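Local atomic coordinates of fervidolysin (Fervidobacterium pennivorans, PDB entry 1R6V), a protein that degrades keratin into peptides as a calcium-binding, subtilisin-like serine protease, allowing its bacterium to grow on native feathers. Residues V313-A318 with D336-G341; L409-A414 with T426-V431; F574-P579 with Y596-L601; G603-G608 with W666-Q671. The protein carries 1 engineered substitution. All coordinates share one frame; numbering follows the deposited sequence.

Contact 1. Residues V313-A318 with D336-G341; sequences VIQVAA and DGVSVG
Gln-315 and Val-338 meet across two neighbouring parallel strands at one side of the mixed central sheet of the subtilisin-like catalytic domain. Their side chains cross at about a right angle: the glutamine runs out extended, CG anti to the backbone N (chi1 -175°), over the peptide that joins Gly-337 to Val-338, and its amide NE2 comes to 3.8 Å from Val-338 CG2, with a weak hydrogen bond to Ser-335 OG. The other branch of the valine, CG1, lies against the methyl of Ala-317. Behind the glutamine the main chain is joined twice. The carbonyl O of Gln-315 is gripped by two donors of one residue, the backbone N of Ser-339 at 2.9 Å and Ser-339 OG at 2.8 Å, the hydroxyl coming from above the carbonyl plane. Further along, Ala-317 N donates to Val-340 O at 2.9 Å, in the plane of that carbonyl. Ahead of these bonds a water links the chains, accepting from Gln-315 N and donating to the carbonyls of Val-313 and Gly-337. Val-316 and Val-340 share the sheet face that packs on helix 380-397, which carries near its start Ser-381, the probable nucleophile of the charge relay system, as in subtilisins. Ile-314 leans on helix 403-413 through Leu-410. The CG2 methyl of Ile-314, anti to the backbone N, ends unusually tight against Ser-339 OG, at 3.0 Å.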
loop_
_atom_site.group_PDB
_atom_site.type_symbol
_atom_site.label_atom_id
_atom_site.label_comp_id
_atom_site.label_asym_id
_atom_site.label_seq_id
_atom_site.Cartn_x
_atom_site.Cartn_y
_atom_site.Cartn_z
ATOM N N VAL A 313 5.561 7.198 5.579
ATOM C CA VAL A 313 4.831 8.402 5.214
ATOM C C VAL A 313 4.564 9.232 6.461
ATOM O O VAL A 313 4.676 8.732 7.582
ATOM C CB VAL A 313 3.465 8.088 4.555
ATOM C CG1 VAL A 313 3.659 7.154 3.377
ATOM C CG2 VAL A 313 2.508 7.512 5.560
ATOM N N ILE A 314 4.252 10.505 6.253
ATOM C CA ILE A 314 3.916 11.403 7.353
ATOM C C ILE A 314 2.392 11.507 7.305
ATOM O O ILE A 314 1.839 12.177 6.430
ATOM C CB ILE A 314 4.501 12.807 7.154
ATOM C CG1 ILE A 314 6.033 12.739 7.094
ATOM C CG2 ILE A 314 4.047 13.717 8.285
ATOM C CD1 ILE A 314 6.715 14.116 7.001
ATOM N N GLN A 315 1.713 10.838 8.232
ATOM C CA GLN A 315 0.244 10.862 8.250
ATOM C C GLN A 315 -0.240 12.059 9.072
ATOM O O GLN A 315 0.240 12.291 10.176
ATOM C CB GLN A 315 -0.295 9.548 8.818
ATOM C CG GLN A 315 -1.810 9.459 8.759
ATOM C CD GLN A 315 -2.343 8.106 9.223
ATOM O OE1 GLN A 315 -1.632 7.101 9.199
ATOM N NE2 GLN A 315 -3.605 8.079 9.629
ATOM N N VAL A 316 -1.197 12.808 8.529
ATOM C CA VAL A 316 -1.665 14.035 9.159
ATOM C C VAL A 316 -3.124 14.056 9.584
ATOM O O VAL A 316 -4.010 13.724 8.798
ATOM C CB VAL A 316 -1.435 15.217 8.187
ATOM C CG1 VAL A 316 -1.879 16.532 8.798
ATOM C CG2 VAL A 316 0.030 15.260 7.777
ATOM N N ALA A 317 -3.366 14.462 10.826
ATOM C CA ALA A 317 -4.728 14.559 11.339
ATOM C C ALA A 317 -5.241 15.987 11.228
ATOM O O ALA A 317 -4.468 16.943 11.201
ATOM C CB ALA A 317 -4.765 14.114 12.789
ATOM N N ALA A 318 -6.562 16.134 11.186
ATOM C CA ALA A 318 -7.183 17.453 11.091
ATOM C C ALA A 318 -7.470 18.015 12.484
ATOM O O ALA A 318 -8.025 17.314 13.334
ATOM C CB ALA A 318 -8.477 17.346 10.307
ATOM N N ASP A 336 -2.640 4.912 15.326
ATOM C CA ASP A 336 -1.325 5.057 15.933
ATOM C C ASP A 336 -0.318 5.593 14.923
ATOM O O ASP A 336 0.767 6.029 15.305
ATOM C CB ASP A 336 -0.827 3.710 16.438
ATOM C CG ASP A 336 -0.861 2.652 15.359
ATOM O OD1 ASP A 336 -1.897 1.967 15.249
ATOM O OD2 ASP A 336 0.136 2.531 14.610
ATOM N N GLY A 337 -0.681 5.549 13.640
ATOM C CA GLY A 337 0.211 6.013 12.590
ATOM C C GLY A 337 0.258 7.519 12.392
ATOM O O GLY A 337 1.115 8.014 11.662
ATOM N N VAL A 338 -0.640 8.259 13.039
ATOM C CA VAL A 338 -0.658 9.713 12.887
ATOM C C VAL A 338 0.608 10.346 13.452
ATOM O O VAL A 338 0.965 10.094 14.606
ATOM C CB VAL A 338 -1.883 10.344 13.601
ATOM C CG1 VAL A 338 -1.819 11.861 13.527
ATOM C CG2 VAL A 338 -3.165 9.837 12.971
ATOM N N SER A 339 1.285 11.165 12.648
ATOM C CA SER A 339 2.504 11.833 13.118
ATOM C C SER A 339 2.170 13.150 13.813
ATOM O O SER A 339 2.576 13.375 14.953
ATOM C CB SER A 339 3.479 12.096 11.954
ATOM O OG SER A 339 2.887 12.936 10.985
ATOM N N VAL A 340 1.428 14.017 13.126
ATOM C CA VAL A 340 1.054 15.315 13.677
ATOM C C VAL A 340 -0.316 15.750 13.146
ATOM O O VAL A 340 -0.864 15.147 12.219
ATOM C CB VAL A 340 2.066 16.435 13.282
ATOM C CG1 VAL A 340 3.468 16.103 13.813
ATOM C CG2 VAL A 340 2.100 16.605 11.756
ATOM N N GLY A 341 -0.859 16.791 13.763
ATOM C CA GLY A 341 -2.122 17.332 13.301
ATOM C C GLY A 341 -1.850 18.741 12.798
ATOM O O GLY A 341 -0.813 19.345 13.108
HETATM O O HOH W 1 3.123 9.240 10.080
#

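Contact 2. Residues L409-A414 with T426-V431; sequences LLENTA and TGYGLV
Glu-411 slants past the CD1-CE1 side of the Tyr-428 ring, its CG 3.4 Å from Tyr-428 CD1 and its OE1 3.3 Å from Tyr-428 CE1, with the carboxylate and ring planes 27° apart. Both side chains have CG anti to the carbonyl carbon, and the glutamate continues extended, which carries its carboxylate toward the phenol end. There a water in the ring plane joins Tyr-428 OH, 2.9 Å away, to Glu-411 OE1 by a weak bond. The stronger partners of the carboxylate are two basic residues of the same helix: Lys-408 forms a salt bridge with OE1 and Arg-407 one with OE2. This is where the C-terminal part of helix 403-413 in the catalytic domain meets the returning loop 426-431. The methyl of Ala-414 settles among backbone carbonyls, 3.5 Å from Tyr-428 O and 3.4 Å from Leu-430 O. Leu-410 CD2 and Val-431 CG2 lie side by side, 3.8 Å apart, and Leu-410 packs on Val-387, Val-390 and Leu-394 of helix 380-397. A type II' turn from Thr-426 to Gly-429, closed by Gly-429 N to Thr-426 O, sets up the tyrosine, and backbone bonds fasten the loop to strand 338-343.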
loop_
_atom_site.group_PDB
_atom_site.type_symbol
_atom_site.label_atom_id
_atom_site.label_comp_id
_atom_site.label_asym_id
_atom_site.label_seq_id
_atom_site.Cartn_x
_atom_site.Cartn_y
_atom_site.Cartn_z
ATOM N N LEU A 409 11.656 15.756 12.912
ATOM C CA LEU A 409 11.767 17.161 13.288
ATOM C C LEU A 409 10.369 17.679 13.590
ATOM O O LEU A 409 10.148 18.378 14.581
ATOM C CB LEU A 409 12.393 17.977 12.157
ATOM C CG LEU A 409 12.535 19.488 12.411
ATOM C CD1 LEU A 409 13.230 19.778 13.769
ATOM C CD2 LEU A 409 13.329 20.094 11.275
ATOM N N LEU A 410 9.415 17.329 12.732
ATOM C CA LEU A 410 8.040 17.761 12.962
ATOM C C LEU A 410 7.473 17.230 14.272
ATOM O O LEU A 410 6.811 17.961 15.011
ATOM C CB LEU A 410 7.128 17.288 11.827
ATOM C CG LEU A 410 7.406 17.865 10.446
ATOM C CD1 LEU A 410 6.394 17.283 9.489
ATOM C CD2 LEU A 410 7.351 19.353 10.459
ATOM N N GLU A 411 7.707 15.950 14.550
ATOM C CA GLU A 411 7.183 15.330 15.755
ATOM C C GLU A 411 7.870 15.861 17.008
ATOM O O GLU A 411 7.215 16.075 18.028
ATOM C CB GLU A 411 7.322 13.812 15.659
ATOM C CG GLU A 411 6.420 13.207 14.564
ATOM C CD GLU A 411 6.681 11.737 14.303
ATOM O OE1 GLU A 411 7.554 11.140 14.976
ATOM O OE2 GLU A 411 6.006 11.178 13.408
ATOM N N ASN A 412 9.175 16.102 16.918
ATOM C CA ASN A 412 9.923 16.616 18.059
ATOM C C ASN A 412 9.577 18.057 18.418
ATOM O O ASN A 412 9.794 18.472 19.563
ATOM C CB ASN A 412 11.434 16.527 17.805
ATOM C CG ASN A 412 11.939 15.098 17.773
ATOM O OD1 ASN A 412 11.260 14.175 18.220
ATOM N ND2 ASN A 412 13.151 14.913 17.256
ATOM N N THR A 413 9.030 18.813 17.469
ATOM C CA THR A 413 8.707 20.215 17.725
ATOM C C THR A 413 7.225 20.549 17.767
ATOM O O THR A 413 6.849 21.722 17.923
ATOM C CB THR A 413 9.393 21.150 16.687
ATOM O OG1 THR A 413 9.004 20.775 15.353
ATOM C CG2 THR A 413 10.905 21.064 16.807
ATOM N N ALA A 414 6.384 19.525 17.645
ATOM C CA ALA A 414 4.938 19.736 17.665
ATOM C C ALA A 414 4.492 20.232 19.026
ATOM O O ALA A 414 5.088 19.898 20.043
ATOM C CB ALA A 414 4.198 18.440 17.324
ATOM N N THR A 426 -4.029 12.764 17.387
ATOM C CA THR A 426 -3.232 13.807 16.754
ATOM C C THR A 426 -1.737 13.549 16.776
ATOM O O THR A 426 -0.942 14.462 16.533
ATOM C CB THR A 426 -3.498 15.152 17.439
ATOM O OG1 THR A 426 -2.703 16.183 16.829
ATOM C CG2 THR A 426 -3.153 15.052 18.915
ATOM N N GLY A 427 -1.346 12.315 17.051
ATOM C CA GLY A 427 0.076 12.019 17.094
ATOM C C GLY A 427 0.759 12.859 18.156
ATOM O O GLY A 427 0.262 12.966 19.278
ATOM N N TYR A 428 1.884 13.481 17.812
ATOM C CA TYR A 428 2.622 14.283 18.782
ATOM C C TYR A 428 2.108 15.705 18.999
ATOM O O TYR A 428 2.682 16.456 19.785
ATOM C CB TYR A 428 4.111 14.296 18.415
ATOM C CG TYR A 428 4.703 12.901 18.405
ATOM C CD1 TYR A 428 4.656 12.118 17.259
ATOM C CD2 TYR A 428 5.257 12.342 19.559
ATOM C CE1 TYR A 428 5.145 10.810 17.256
ATOM C CE2 TYR A 428 5.743 11.031 19.567
ATOM C CZ TYR A 428 5.683 10.272 18.410
ATOM O OH TYR A 428 6.145 8.975 18.403
ATOM N N GLY A 429 1.034 16.072 18.303
ATOM C CA GLY A 429 0.458 17.397 18.476
ATOM C C GLY A 429 0.358 18.251 17.231
ATOM O O GLY A 429 0.452 17.751 16.113
ATOM N N LEU A 430 0.155 19.546 17.443
ATOM C CA LEU A 430 0.034 20.531 16.379
ATOM C C LEU A 430 1.383 20.816 15.727
ATOM O O LEU A 430 2.351 21.151 16.410
ATOM C CB LEU A 430 -0.520 21.832 16.953
ATOM C CG LEU A 430 -0.459 23.079 16.071
ATOM C CD1 LEU A 430 -1.385 22.896 14.846
ATOM C CD2 LEU A 430 -0.893 24.308 16.891
ATOM N N VAL A 431 1.449 20.708 14.401
ATOM C CA VAL A 431 2.704 20.991 13.710
ATOM C C VAL A 431 3.060 22.474 13.926
ATOM O O VAL A 431 2.199 23.352 13.864
ATOM C CB VAL A 431 2.580 20.671 12.180
ATOM C CG1 VAL A 431 1.611 21.641 11.509
ATOM C CG2 VAL A 431 3.961 20.726 11.512
HETATM O O HOH W 2 6.445 7.999 15.657
#

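Contact 3. Residues F574-P579 with Y596-L601; sequences FVVVDP and YDLSLL
The backbones of 574-579 and 596-601 face each other without a hydrogen bond, the CA atoms of Phe-574 and Tyr-596 being 9.2 Å apart, as are those of Val-576 and Leu-598. Side chains span this distance. Phe-574 and Tyr-596 run antiparallel alongside one another, and CD2 of the phenylalanine sits 3.6 Å above the centre of the tyrosine ring. The two ring planes are 42° apart. At the far end of the phenylalanine, Leu-598 CD1 approaches near the ring plane, 4.1 Å from Phe-574 CZ. These residues belong to the interior of the second beta-sandwich domain: strand 573-577 is in one antiparallel sheet and strand 595-597 at the margin of the other. Further along the strand, the two branches of Val-576 divide the leucines between them, CG2 meeting Leu-598 tip to tip and CG1 reaching Leu-601 CD1 at 3.9 Å. A type I turn from Leu-598 to Leu-601 brings both leucines to the same valine. At its start, Asp-597 OD1 accepts from Ser-599 N in an Asx turn and, through the syn lone pair of OD1, from Ser-599 OG at 2.8 Å, while Tyr-596 OH is held by the carbonyl of Ala-589.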
loop_
_atom_site.group_PDB
_atom_site.type_symbol
_atom_site.label_atom_id
_atom_site.label_comp_id
_atom_site.label_asym_id
_atom_site.label_seq_id
_atom_site.Cartn_x
_atom_site.Cartn_y
_atom_site.Cartn_z
ATOM N N PHE A 574 4.124 -44.587 -2.567
ATOM C CA PHE A 574 3.692 -43.273 -2.112
ATOM C C PHE A 574 4.683 -42.326 -2.761
ATOM O O PHE A 574 5.893 -42.544 -2.704
ATOM C CB PHE A 574 3.799 -43.175 -0.590
ATOM C CG PHE A 574 3.705 -41.766 -0.056
ATOM C CD1 PHE A 574 2.707 -40.896 -0.493
ATOM C CD2 PHE A 574 4.591 -41.330 0.921
ATOM C CE1 PHE A 574 2.587 -39.611 0.038
ATOM C CE2 PHE A 574 4.481 -40.043 1.460
ATOM C CZ PHE A 574 3.475 -39.185 1.015
ATOM N N VAL A 575 4.165 -41.279 -3.386
ATOM C CA VAL A 575 5.004 -40.322 -4.081
ATOM C C VAL A 575 4.730 -38.895 -3.669
ATOM O O VAL A 575 3.579 -38.497 -3.530
ATOM C CB VAL A 575 4.773 -40.406 -5.593
ATOM C CG1 VAL A 575 5.809 -39.560 -6.333
ATOM C CG2 VAL A 575 4.841 -41.860 -6.041
ATOM N N VAL A 576 5.800 -38.134 -3.475
ATOM C CA VAL A 576 5.681 -36.720 -3.132
ATOM C C VAL A 576 5.995 -36.030 -4.452
ATOM O O VAL A 576 7.095 -36.170 -5.001
ATOM C CB VAL A 576 6.689 -36.320 -2.048
ATOM C CG1 VAL A 576 6.587 -34.830 -1.779
ATOM C CG2 VAL A 576 6.411 -37.101 -0.775
ATOM N N VAL A 577 5.026 -35.295 -4.971
ATOM C CA VAL A 577 5.189 -34.674 -6.273
ATOM C C VAL A 577 4.967 -33.169 -6.300
ATOM O O VAL A 577 4.345 -32.598 -5.406
ATOM C CB VAL A 577 4.236 -35.380 -7.290
ATOM C CG1 VAL A 577 2.787 -35.143 -6.907
ATOM C CG2 VAL A 577 4.502 -34.920 -8.698
ATOM N N ASP A 578 5.511 -32.534 -7.332
ATOM C CA ASP A 578 5.345 -31.104 -7.528
ATOM C C ASP A 578 3.871 -30.935 -7.918
ATOM O O ASP A 578 3.336 -31.727 -8.693
ATOM C CB ASP A 578 6.272 -30.642 -8.655
ATOM C CG ASP A 578 5.959 -29.240 -9.129
ATOM O OD1 ASP A 578 5.522 -29.103 -10.293
ATOM O OD2 ASP A 578 6.143 -28.287 -8.337
ATOM N N PRO A 579 3.189 -29.918 -7.372
ATOM C CA PRO A 579 1.774 -29.696 -7.690
ATOM C C PRO A 579 1.476 -29.456 -9.160
ATOM O O PRO A 579 0.354 -29.675 -9.611
ATOM C CB PRO A 579 1.387 -28.505 -6.811
ATOM C CG PRO A 579 2.694 -27.867 -6.451
ATOM C CD PRO A 579 3.642 -29.013 -6.304
ATOM N N TYR A 596 4.578 -41.623 7.330
ATOM C CA TYR A 596 5.716 -41.053 6.610
ATOM C C TYR A 596 5.933 -39.652 7.170
ATOM O O TYR A 596 4.999 -38.856 7.222
ATOM C CB TYR A 596 5.436 -40.949 5.108
ATOM C CG TYR A 596 5.136 -42.268 4.439
ATOM C CD1 TYR A 596 3.827 -42.728 4.316
ATOM C CD2 TYR A 596 6.166 -43.060 3.936
ATOM C CE1 TYR A 596 3.552 -43.953 3.703
ATOM C CE2 TYR A 596 5.904 -44.283 3.325
ATOM C CZ TYR A 596 4.595 -44.722 3.214
ATOM O OH TYR A 596 4.336 -45.943 2.634
ATOM N N ASP A 597 7.156 -39.358 7.595
ATOM C CA ASP A 597 7.465 -38.043 8.159
ATOM C C ASP A 597 8.131 -37.197 7.088
ATOM O O ASP A 597 9.237 -37.491 6.641
ATOM C CB ASP A 597 8.380 -38.194 9.383
ATOM C CG ASP A 597 8.610 -36.875 10.118
ATOM O OD1 ASP A 597 7.898 -35.891 9.843
ATOM O OD2 ASP A 597 9.504 -36.831 10.988
ATOM N N LEU A 598 7.434 -36.148 6.667
ATOM C CA LEU A 598 7.933 -35.257 5.633
ATOM C C LEU A 598 8.362 -33.913 6.221
ATOM O O LEU A 598 8.633 -32.972 5.480
ATOM C CB LEU A 598 6.833 -35.028 4.593
ATOM C CG LEU A 598 6.343 -36.306 3.909
ATOM C CD1 LEU A 598 5.195 -35.989 2.972
ATOM C CD2 LEU A 598 7.494 -36.945 3.146
ATOM N N SER A 599 8.421 -33.836 7.547
ATOM C CA SER A 599 8.781 -32.604 8.241
ATOM C C SER A 599 10.050 -31.916 7.748
ATOM O O SER A 599 10.216 -30.722 7.965
ATOM C CB SER A 599 8.905 -32.866 9.744
ATOM O OG SER A 599 7.645 -33.161 10.321
ATOM N N LEU A 600 10.935 -32.657 7.092
ATOM C CA LEU A 600 12.186 -32.083 6.596
ATOM C C LEU A 600 12.031 -31.398 5.244
ATOM O O LEU A 600 12.889 -30.615 4.833
ATOM C CB LEU A 600 13.264 -33.162 6.494
ATOM C CG LEU A 600 13.970 -33.614 7.776
ATOM C CD1 LEU A 600 12.971 -34.183 8.784
ATOM C CD2 LEU A 600 15.004 -34.662 7.400
ATOM N N LEU A 601 10.940 -31.697 4.552
ATOM C CA LEU A 601 10.692 -31.096 3.257
ATOM C C LEU A 601 10.232 -29.660 3.443
ATOM O O LEU A 601 9.580 -29.326 4.437
ATOM C CB LEU A 601 9.619 -31.878 2.488
ATOM C CG LEU A 601 10.017 -33.269 1.988
ATOM C CD1 LEU A 601 8.841 -33.933 1.284
ATOM C CD2 LEU A 601 11.205 -33.141 1.051
#

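Contact 4. Residues G603-G608 with W666-Q671; sequences GQISFG and WTIFGQ
Phe-607 and Trp-666 form an offset stack in the second beta-sandwich domain, where strands 604-610 and 666-669 pair antiparallel within one sheet. CE2 of the phenylalanine is over one face of the indole, displaced toward its rim and 3.2 Å from Trp-666 NE1, and the planes of the phenyl and the five-membered ring differ by 28°. This is the tight part of the contact. The two side chains cross at about a right angle. Behind them the main chains are closely joined: Trp-666 N donates to Ile-605 O at 2.8 Å in the carbonyl plane, and Ile-605 N returns a bond to Trp-666 O. Gly-603 and Ile-668 make a second hydrogen-bonded pair, with Ile-668 N to Gly-603 O at 2.9 Å. The side chain of Ile-668, CG1 held between backbone N and carbonyl carbon (chi1 59°), folds back over Gly-603 and brings CD1 to 4.0 Å from Ile-605 CG1. Leu-558 and Leu-627 of the opposing sheet pack against this same face.

The other face is polar and more loosely joined. Gln-604 and Thr-667, a non-hydrogen-bonded pair, lie side by side, linked by one long bond from NE2 to OG1 at 3.3 Å. Thr-667 N points out of the pair and donates to Glu-532 OE2. Apart from that face, on the side of the stack, a water in the indole plane accepts from Trp-666 NE1 at 3.0 Å and from Phe-607 N at 2.7 Å.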
loop_
_atom_site.group_PDB
_atom_site.type_symbol
_atom_site.label_atom_id
_atom_site.label_comp_id
_atom_site.label_asym_id
_atom_site.label_seq_id
_atom_site.Cartn_x
_atom_site.Cartn_y
_atom_site.Cartn_z
ATOM N N GLY A 603 8.673 -26.119 1.126
ATOM C CA GLY A 603 8.127 -25.658 -0.136
ATOM C C GLY A 603 6.664 -26.037 -0.270
ATOM O O GLY A 603 5.920 -25.996 0.704
ATOM N N GLN A 604 6.248 -26.414 -1.473
ATOM C CA GLN A 604 4.859 -26.794 -1.686
ATOM C C GLN A 604 4.812 -28.109 -2.447
ATOM O O GLN A 604 5.413 -28.249 -3.516
ATOM C CB GLN A 604 4.140 -25.657 -2.411
ATOM C CG GLN A 604 4.134 -24.404 -1.525
ATOM C CD GLN A 604 3.656 -23.158 -2.230
ATOM O OE1 GLN A 604 4.019 -22.906 -3.378
ATOM N NE2 GLN A 604 2.846 -22.357 -1.538
ATOM N N ILE A 605 4.113 -29.081 -1.871
ATOM C CA ILE A 605 4.044 -30.410 -2.462
ATOM C C ILE A 605 2.640 -30.967 -2.554
ATOM O O ILE A 605 1.701 -30.414 -1.981
ATOM C CB ILE A 605 4.889 -31.423 -1.637
ATOM C CG1 ILE A 605 4.365 -31.493 -0.196
ATOM C CG2 ILE A 605 6.367 -31.026 -1.653
ATOM C CD1 ILE A 605 5.108 -32.485 0.712
ATOM N N SER A 606 2.518 -32.062 -3.302
ATOM C CA SER A 606 1.262 -32.789 -3.448
ATOM C C SER A 606 1.611 -34.261 -3.216
ATOM O O SER A 606 2.769 -34.669 -3.368
ATOM C CB SER A 606 0.649 -32.600 -4.848
ATOM O OG SER A 606 0.290 -31.242 -5.060
ATOM N N PHE A 607 0.605 -35.051 -2.849
ATOM C CA PHE A 607 0.799 -36.472 -2.550
ATOM C C PHE A 607 0.125 -37.354 -3.580
ATOM O O PHE A 607 -0.981 -37.075 -4.011
ATOM C CB PHE A 607 0.205 -36.820 -1.172
ATOM C CG PHE A 607 0.685 -35.936 -0.054
ATOM C CD1 PHE A 607 2.041 -35.752 0.165
ATOM C CD2 PHE A 607 -0.226 -35.322 0.806
ATOM C CE1 PHE A 607 2.497 -34.973 1.224
ATOM C CE2 PHE A 607 0.216 -34.539 1.871
ATOM C CZ PHE A 607 1.584 -34.365 2.079
ATOM N N GLY A 608 0.791 -38.425 -3.970
ATOM C CA GLY A 608 0.169 -39.307 -4.936
ATOM C C GLY A 608 0.520 -40.752 -4.687
ATOM O O GLY A 608 1.302 -41.089 -3.797
ATOM N N TRP A 666 0.387 -28.583 -0.278
ATOM C CA TRP A 666 0.633 -28.455 1.162
ATOM C C TRP A 666 1.856 -27.552 1.274
ATOM O O TRP A 666 2.894 -27.816 0.660
ATOM C CB TRP A 666 0.922 -29.833 1.765
ATOM C CG TRP A 666 -0.159 -30.815 1.442
ATOM C CD1 TRP A 666 -0.277 -31.553 0.303
ATOM C CD2 TRP A 666 -1.332 -31.083 2.221
ATOM N NE1 TRP A 666 -1.455 -32.260 0.317
ATOM C CE2 TRP A 666 -2.124 -31.990 1.483
ATOM C CE3 TRP A 666 -1.793 -30.637 3.469
ATOM C CZ2 TRP A 666 -3.352 -32.465 1.949
ATOM C CZ3 TRP A 666 -3.015 -31.108 3.934
ATOM C CH2 TRP A 666 -3.782 -32.015 3.171
ATOM N N THR A 667 1.717 -26.492 2.058
ATOM C CA THR A 667 2.774 -25.503 2.226
ATOM C C THR A 667 3.551 -25.742 3.518
ATOM O O THR A 667 2.986 -25.667 4.606
ATOM C CB THR A 667 2.147 -24.089 2.206
ATOM O OG1 THR A 667 1.434 -23.910 0.973
ATOM C CG2 THR A 667 3.218 -23.007 2.296
ATOM N N ILE A 668 4.837 -26.040 3.378
ATOM C CA ILE A 668 5.698 -26.318 4.524
ATOM C C ILE A 668 7.030 -25.575 4.434
ATOM O O ILE A 668 7.412 -25.068 3.371
ATOM C CB ILE A 668 5.955 -27.836 4.676
ATOM C CG1 ILE A 668 6.617 -28.400 3.417
ATOM C CG2 ILE A 668 4.644 -28.540 4.980
ATOM C CD1 ILE A 668 5.686 -28.596 2.262
ATOM N N PHE A 669 7.741 -25.526 5.558
ATOM C CA PHE A 669 8.997 -24.790 5.620
ATOM C C PHE A 669 10.217 -25.575 6.097
ATOM O O PHE A 669 11.303 -25.016 6.245
ATOM C CB PHE A 669 8.771 -23.551 6.493
ATOM C CG PHE A 669 7.540 -22.775 6.105
ATOM C CD1 PHE A 669 6.314 -23.045 6.697
ATOM C CD2 PHE A 669 7.592 -21.843 5.075
ATOM C CE1 PHE A 669 5.145 -22.409 6.262
ATOM C CE2 PHE A 669 6.431 -21.199 4.630
ATOM C CZ PHE A 669 5.205 -21.482 5.223
ATOM N N GLY A 670 10.038 -26.871 6.320
ATOM C CA GLY A 670 11.150 -27.690 6.750
ATOM C C GLY A 670 11.494 -27.545 8.219
ATOM O O GLY A 670 10.712 -27.032 9.010
ATOM N N GLN A 671 12.681 -28.008 8.582
ATOM C CA GLN A 671 13.113 -27.936 9.963
ATOM C C GLN A 671 14.568 -27.493 10.001
ATOM O O GLN A 671 15.072 -27.106 11.055
ATOM C CB GLN A 671 12.956 -29.313 10.620
ATOM C CG GLN A 671 12.817 -29.288 12.132
ATOM C CD GLN A 671 11.405 -28.981 12.598
ATOM O OE1 GLN A 671 11.162 -28.819 13.793
ATOM N NE2 GLN A 671 10.468 -28.909 11.662
HETATM O O HOH W 3 -1.783 -33.957 -2.144
#

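Contacts 1 and 2 adjoin in the catalytic domain, their centres 9 Å apart: loop 426-431 is bonded to strand 338-343, with probable hydrogen bonds from Gly-341 N to Gly-429 O and from Val-431 N to Gly-341 O, both at 2.9 Å. Contact 1 is the one near the probable charge relay system, the side chain of Val-316 lying about 9 Å from that of Ser-381. Contacts 3 and 4 share the second beta-sandwich domain, centres 6 Å apart; strands 573-577 and 604-610 are neighbours in one sheet, and Leu-598 of contact 3 touches Phe-607 of contact 4. The two pairs are remote, with centres of contacts 1 and 4 about 43 Å apart.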